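Local coordinates for RabGAP/TBC protein (PDB 4P17) that is of unknown function but carries the TBC domain of Rab GTPase-activating proteins and belongs to the flagellum of Chlamydomonas, at residues D14-P19 and M161-N166; H117-H122 and D129-L134. All blocks are in the same frame, centred on the assembly; numbering follows the deposited sequence.

Contact 1 of 2, residues D14-P19 and M161-N166; sequences DLYGFP and MLVALN
Tyr16 lies against Val163 and Ala164 in the last turn of helix 153-164, and 173 Å² is buried, mostly on Tyr16 and Val163. The CA atoms of Tyr16 and Val163 are 6.6 Å apart, the closest backbone approach of the two segments. One methyl does most of the work: Val163 CG1 meets Tyr16 CD1 at 3.5 Å and Tyr16 CB at 3.6 Å. Val163 is modelled in two conformers; in the one with chi1 174° this branch is trans to the backbone N, which carries it to the root of the tyrosine. Farther along the ring, Tyr16 CE1 rests 3.7 Å from Ala164 CA. Phe18 adds a looser touch, its CE2 being 4.5 Å from Val163 CG1.

In fold terms, a non-helical segment ahead of helix 27-50 is joined to the C-terminal end of a helix inside the all-helical TBC domain. Helix 243-256 and Pro70 also border Tyr16.

Polar bridging goes through one water. It lies in the ring plane at the phenol edge, accepts from Tyr16 OH at 2.8 Å and donates to Ala164 O at 2.6 Å. The same hydroxyl also hydrogen-bonds Arg73 NH1, giving it a second partner.

Within 14-19, a type I turn from Asp14 to Gly17 presents the tyrosine. Asp14 OD1 accepts Phe18 N at 2.9 Å, with an N-H...O angle of 150°; the donor sits 48° out of the carboxylate plane. A weak bond from Tyr16 N reaches the same oxygen, while Asp14 OD2 is tied to Ser243 OG.

Contact 2 of 2, residues H117-H122 and D129-L134; sequences HTFPDH and DGRAAL
The loop that follows the region corresponding to the IxxDxxR motif of TBC domains, here ending in His117 and not arginine, is tied to helix 128-144, where Arg131 reaches the backbone carbonyls of Thr118 and Phe119. Its NH2 forks between them, bonding Thr118 O at 3.1 Å and Phe119 O at 3.0 Å. The two acceptors are met differently. At Thr118 the C=O...N angle is 151° and the donor is tilted moderately from the carbonyl plane, whereas at Phe119 it stands 62° above that plane. NH1 adds a weak bond to Thr118 O at 3.4 Å, so this oxygen receives both terminal nitrogens. A bend at chi2 (-65°) turns the arginine chain off its helix toward the loop.

By sequence, Asp114 probably corresponds to the aspartate of the motif and His117 to its arginine, so the arginine finger of canonical Rab GAPs appears to be missing here; the contact fastens the residues immediately after that position. Thr118 OG1 is hydrogen-bonded to Asp114 O and Asn155 OD1, which links the loop back to the motif region and to helix 153-164.

Phe119 combines polar and apolar neighbours. Arg131 NH1 lies at the edge of its ring, near the ring plane, and 4.0 Å from Phe119 CB. Farther along the same rim, Phe119 CE2 lies 4.5 Å from Leu134 CD1, one helical turn beyond the arginine.

Contacts 1 and 2 have centres 12 Å apart and touch directly. His122, at the end of 117-122, has its NE2 2.7 Å from Tyr16 O, a probable hydrogen bond, while its ring meets that of Phe18 with the planes at about 50°. Phe18 CE1 also packs 3.4 Å from Phe119 CE1, so the N-terminal segment borders the loop of contact 2 as well as the helix of contact 1. On the helical side, Leu162 CD1 lies 3.6 Å from Leu134 CA, joining the consecutive helices 128-144 and 153-164. Thr118 and Phe119 of contact 2 directly follow His117, which by sequence probably replaces the arginine finger and itself takes no part in the contact.

Contact 1 of 2, residues D14-P19 and M161-N166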
loop_
_atom_site.group_PDB
_atom_site.type_symbol
_atom_site.label_atom_id
_atom_site.label_comp_id
_atom_site.label_asym_id
_atom_site.label_seq_id
_atom_site.Cartn_x
_atom_site.Cartn_y
_atom_site.Cartn_z
ATOM N N ASP A 14 -4.071 -11.285 11.608
ATOM C CA ASP A 14 -4.375 -11.448 10.189
ATOM C C ASP A 14 -3.342 -12.352 9.505
ATOM O O ASP A 14 -2.495 -12.946 10.160
ATOM C CB ASP A 14 -4.492 -10.076 9.484
ATOM C CG ASP A 14 -3.218 -9.292 9.447
ATOM O OD1 ASP A 14 -2.097 -9.857 9.622
ATOM O OD2 ASP A 14 -3.372 -8.072 9.199
ATOM N N LEU A 15 -3.429 -12.445 8.183
ATOM C CA LEU A 15 -2.655 -13.434 7.445
ATOM C C LEU A 15 -1.194 -13.165 7.637
ATOM O O LEU A 15 -0.386 -14.074 7.750
ATOM C CB LEU A 15 -3.009 -13.407 5.959
ATOM C CG LEU A 15 -2.070 -14.220 5.071
ATOM C CD1 LEU A 15 -2.199 -15.695 5.475
ATOM C CD2 LEU A 15 -2.393 -14.000 3.597
ATOM N N TYR A 16 -0.867 -11.896 7.702
ATOM C CA TYR A 16 0.528 -11.478 7.743
ATOM C C TYR A 16 1.062 -11.357 9.166
ATOM O O TYR A 16 2.208 -10.930 9.369
ATOM C CB TYR A 16 0.625 -10.151 7.007
ATOM C CG TYR A 16 0.484 -10.332 5.532
ATOM C CD1 TYR A 16 1.484 -10.944 4.785
ATOM C CD2 TYR A 16 -0.665 -9.932 4.881
ATOM C CE1 TYR A 16 1.349 -11.119 3.420
ATOM C CE2 TYR A 16 -0.801 -10.105 3.522
ATOM C CZ TYR A 16 0.192 -10.684 2.799
ATOM O OH TYR A 16 -0.001 -10.854 1.456
ATOM N N GLY A 17 0.250 -11.753 10.138
ATOM C CA GLY A 17 0.678 -11.790 11.527
ATOM C C GLY A 17 0.411 -10.551 12.368
ATOM O O GLY A 17 0.883 -10.475 13.500
ATOM N N PHE A 18 -0.310 -9.571 11.830
ATOM C CA PHE A 18 -0.637 -8.355 12.603
ATOM C C PHE A 18 -1.818 -8.660 13.472
ATOM O O PHE A 18 -2.755 -9.314 13.004
ATOM C CB PHE A 18 -0.989 -7.175 11.684
ATOM C CG PHE A 18 0.160 -6.703 10.851
ATOM C CD1 PHE A 18 1.047 -5.762 11.333
ATOM C CD2 PHE A 18 0.372 -7.228 9.588
ATOM C CE1 PHE A 18 2.106 -5.351 10.556
ATOM C CE2 PHE A 18 1.421 -6.834 8.827
ATOM C CZ PHE A 18 2.290 -5.890 9.300
ATOM N N PRO A 19 -1.779 -8.225 14.738
ATOM C CA PRO A 19 -2.991 -8.378 15.547
ATOM C C PRO A 19 -4.094 -7.511 15.010
ATOM O O PRO A 19 -3.813 -6.385 14.589
ATOM C CB PRO A 19 -2.566 -7.893 16.939
ATOM C CG PRO A 19 -1.121 -7.941 16.955
ATOM C CD PRO A 19 -0.659 -7.701 15.539
ATOM N N MET A 161 6.154 -4.270 2.797
ATOM C CA MET A 161 6.771 -4.959 1.683
ATOM C C MET A 161 7.547 -6.182 2.178
ATOM O O MET A 161 7.412 -7.274 1.616
ATOM C CB MET A 161 7.700 -4.031 0.915
ATOM C CG MET A 161 7.008 -3.026 0.044
ATOM S SD MET A 161 8.333 -2.153 -0.823
ATOM C CE MET A 161 7.369 -0.990 -1.811
ATOM N N LEU A 162 8.332 -6.002 3.238
ATOM C CA LEU A 162 9.083 -7.132 3.801
ATOM C C LEU A 162 8.159 -8.304 4.171
ATOM O O LEU A 162 8.421 -9.445 3.828
ATOM C CB LEU A 162 9.908 -6.683 5.005
ATOM C CG LEU A 162 11.173 -5.870 4.696
ATOM C CD1 LEU A 162 11.756 -5.315 5.990
ATOM C CD2 LEU A 162 12.220 -6.683 3.927
ATOM N N VAL A 163 7.052 -8.007 4.834
ATOM C CA VAL A 163 6.166 -9.070 5.270
ATOM C C VAL A 163 5.471 -9.742 4.076
ATOM O O VAL A 163 5.331 -10.965 4.050
ATOM C CB VAL A 163 5.126 -8.540 6.280
ATOM C CG1 VAL A 163 4.142 -9.594 6.611
ATOM C CG2 VAL A 163 5.812 -8.075 7.575
ATOM N N ALA A 164 5.033 -8.952 3.097
ATOM C CA ALA A 164 4.341 -9.495 1.917
ATOM C C ALA A 164 5.272 -10.284 1.021
ATOM O O ALA A 164 4.807 -11.130 0.256
ATOM C CB ALA A 164 3.698 -8.368 1.108
ATOM N N LEU A 165 6.559 -9.944 1.073
ATOM C CA LEU A 165 7.590 -10.544 0.219
ATOM C C LEU A 165 8.401 -11.627 0.953
ATOM O O LEU A 165 9.525 -11.909 0.577
ATOM C CB LEU A 165 8.538 -9.460 -0.303
ATOM C CG LEU A 165 7.904 -8.394 -1.216
ATOM C CD1 LEU A 165 8.903 -7.307 -1.505
ATOM C CD2 LEU A 165 7.408 -9.027 -2.510
ATOM N N ASN A 166 7.833 -12.182 2.017
ATOM C CA ASN A 166 8.458 -13.272 2.784
ATOM C C ASN A 166 9.869 -12.944 3.294
ATOM O O ASN A 166 10.794 -13.790 3.321
ATOM C CB ASN A 166 8.471 -14.532 1.929
ATOM C CG ASN A 166 7.150 -14.749 1.214
ATOM O OD1 ASN A 166 6.078 -14.463 1.761
ATOM N ND2 ASN A 166 7.218 -15.246 -0.005
HETATM O O HOH W 1 2.331 -11.905 0.276
#

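Contact 2 of 2, residues H117-H122 and D129-L134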
loop_
_atom_site.group_PDB
_atom_site.type_symbol
_atom_site.label_atom_id
_atom_site.label_comp_id
_atom_site.label_asym_id
_atom_site.label_seq_id
_atom_site.Cartn_x
_atom_site.Cartn_y
_atom_site.Cartn_z
ATOM N N HIS A 117 8.394 3.561 16.910
ATOM C CA HIS A 117 6.943 3.705 17.084
ATOM C C HIS A 117 6.109 3.133 15.927
ATOM O O HIS A 117 4.867 3.127 15.975
ATOM C CB HIS A 117 6.594 5.188 17.360
ATOM C CG HIS A 117 7.163 6.164 16.382
ATOM N ND1 HIS A 117 8.374 6.792 16.576
ATOM C CD2 HIS A 117 6.655 6.669 15.233
ATOM C CE1 HIS A 117 8.602 7.623 15.574
ATOM N NE2 HIS A 117 7.576 7.566 14.744
ATOM N N THR A 118 6.783 2.608 14.914
ATOM C CA THR A 118 6.103 1.824 13.891
ATOM C C THR A 118 6.040 0.357 14.333
ATOM O O THR A 118 6.821 -0.063 15.189
ATOM C CB THR A 118 6.821 1.914 12.546
ATOM O OG1 THR A 118 8.169 1.497 12.722
ATOM C CG2 THR A 118 6.806 3.346 12.002
ATOM N N PHE A 119 5.127 -0.409 13.739
ATOM C CA PHE A 119 4.936 -1.842 14.057
ATOM C C PHE A 119 5.233 -2.244 15.484
ATOM O O PHE A 119 6.098 -3.081 15.735
ATOM C CB PHE A 119 5.789 -2.694 13.136
ATOM C CG PHE A 119 5.479 -2.471 11.721
ATOM C CD1 PHE A 119 4.199 -2.693 11.273
ATOM C CD2 PHE A 119 6.429 -1.974 10.850
ATOM C CE1 PHE A 119 3.869 -2.475 9.983
ATOM C CE2 PHE A 119 6.094 -1.738 9.537
ATOM C CZ PHE A 119 4.796 -2.005 9.113
ATOM N N PRO A 120 4.506 -1.658 16.428
ATOM C CA PRO A 120 4.738 -2.093 17.803
ATOM C C PRO A 120 4.417 -3.578 17.986
ATOM O O PRO A 120 5.103 -4.251 18.750
ATOM C CB PRO A 120 3.780 -1.219 18.612
ATOM C CG PRO A 120 2.660 -0.911 17.652
ATOM C CD PRO A 120 3.321 -0.792 16.300
ATOM N N ASP A 121 3.425 -4.098 17.269
ATOM C CA ASP A 121 2.894 -5.395 17.635
ATOM C C ASP A 121 3.193 -6.541 16.677
ATOM O O ASP A 121 2.912 -7.687 17.012
ATOM C CB ASP A 121 1.370 -5.277 17.826
ATOM N N HIS A 122 3.762 -6.268 15.503
ATOM C CA HIS A 122 4.053 -7.364 14.585
ATOM C C HIS A 122 5.177 -8.207 15.164
ATOM O O HIS A 122 6.230 -7.677 15.470
ATOM C CB HIS A 122 4.435 -6.863 13.176
ATOM C CG HIS A 122 4.497 -7.963 12.164
ATOM N ND1 HIS A 122 5.646 -8.685 11.918
ATOM C CD2 HIS A 122 3.526 -8.526 11.404
ATOM C CE1 HIS A 122 5.392 -9.611 11.008
ATOM N NE2 HIS A 122 4.109 -9.544 10.690
ATOM N N ASP A 129 15.871 -8.729 14.396
ATOM C CA ASP A 129 16.139 -9.056 12.999
ATOM C C ASP A 129 15.234 -8.280 12.058
ATOM O O ASP A 129 15.666 -7.875 10.986
ATOM C CB ASP A 129 15.944 -10.552 12.720
ATOM C CG ASP A 129 17.165 -11.403 13.077
ATOM O OD1 ASP A 129 18.168 -10.853 13.579
ATOM O OD2 ASP A 129 17.085 -12.643 12.873
ATOM N N GLY A 130 13.964 -8.133 12.427
ATOM C CA GLY A 130 13.030 -7.373 11.598
ATOM C C GLY A 130 13.353 -5.881 11.515
ATOM O O GLY A 130 13.289 -5.268 10.442
ATOM N N ARG A 131 13.678 -5.280 12.648
ATOM C CA ARG A 131 14.162 -3.906 12.677
ATOM C C ARG A 131 15.432 -3.758 11.824
ATOM O O ARG A 131 15.587 -2.795 11.075
ATOM C CB ARG A 131 14.441 -3.473 14.114
ATOM C CG ARG A 131 13.231 -3.476 15.016
ATOM C CD ARG A 131 12.196 -2.448 14.589
ATOM N NE ARG A 131 11.069 -2.440 15.514
ATOM C CZ ARG A 131 9.837 -2.067 15.208
ATOM N NH1 ARG A 131 9.542 -1.638 13.989
ATOM N NH2 ARG A 131 8.908 -2.125 16.149
ATOM N N ALA A 132 16.331 -4.734 11.913
ATOM C CA ALA A 132 17.622 -4.603 11.208
ATOM C C ALA A 132 17.421 -4.733 9.724
ATOM O O ALA A 132 17.996 -3.983 8.948
ATOM C CB ALA A 132 18.621 -5.612 11.693
ATOM N N ALA A 133 16.559 -5.659 9.334
ATOM C CA ALA A 133 16.222 -5.850 7.926
ATOM C C ALA A 133 15.590 -4.618 7.322
ATOM O O ALA A 133 15.971 -4.162 6.256
ATOM C CB ALA A 133 15.282 -7.040 7.782
ATOM N N LEU A 134 14.650 -4.038 8.049
ATOM C CA LEU A 134 13.943 -2.873 7.563
ATOM C C LEU A 134 14.913 -1.706 7.439
ATOM O O LEU A 134 14.889 -0.929 6.483
ATOM C CB LEU A 134 12.790 -2.578 8.507
ATOM C CG LEU A 134 11.871 -1.409 8.172
ATOM C CD1 LEU A 134 10.423 -1.813 8.341
ATOM C CD2 LEU A 134 12.211 -0.294 9.077
#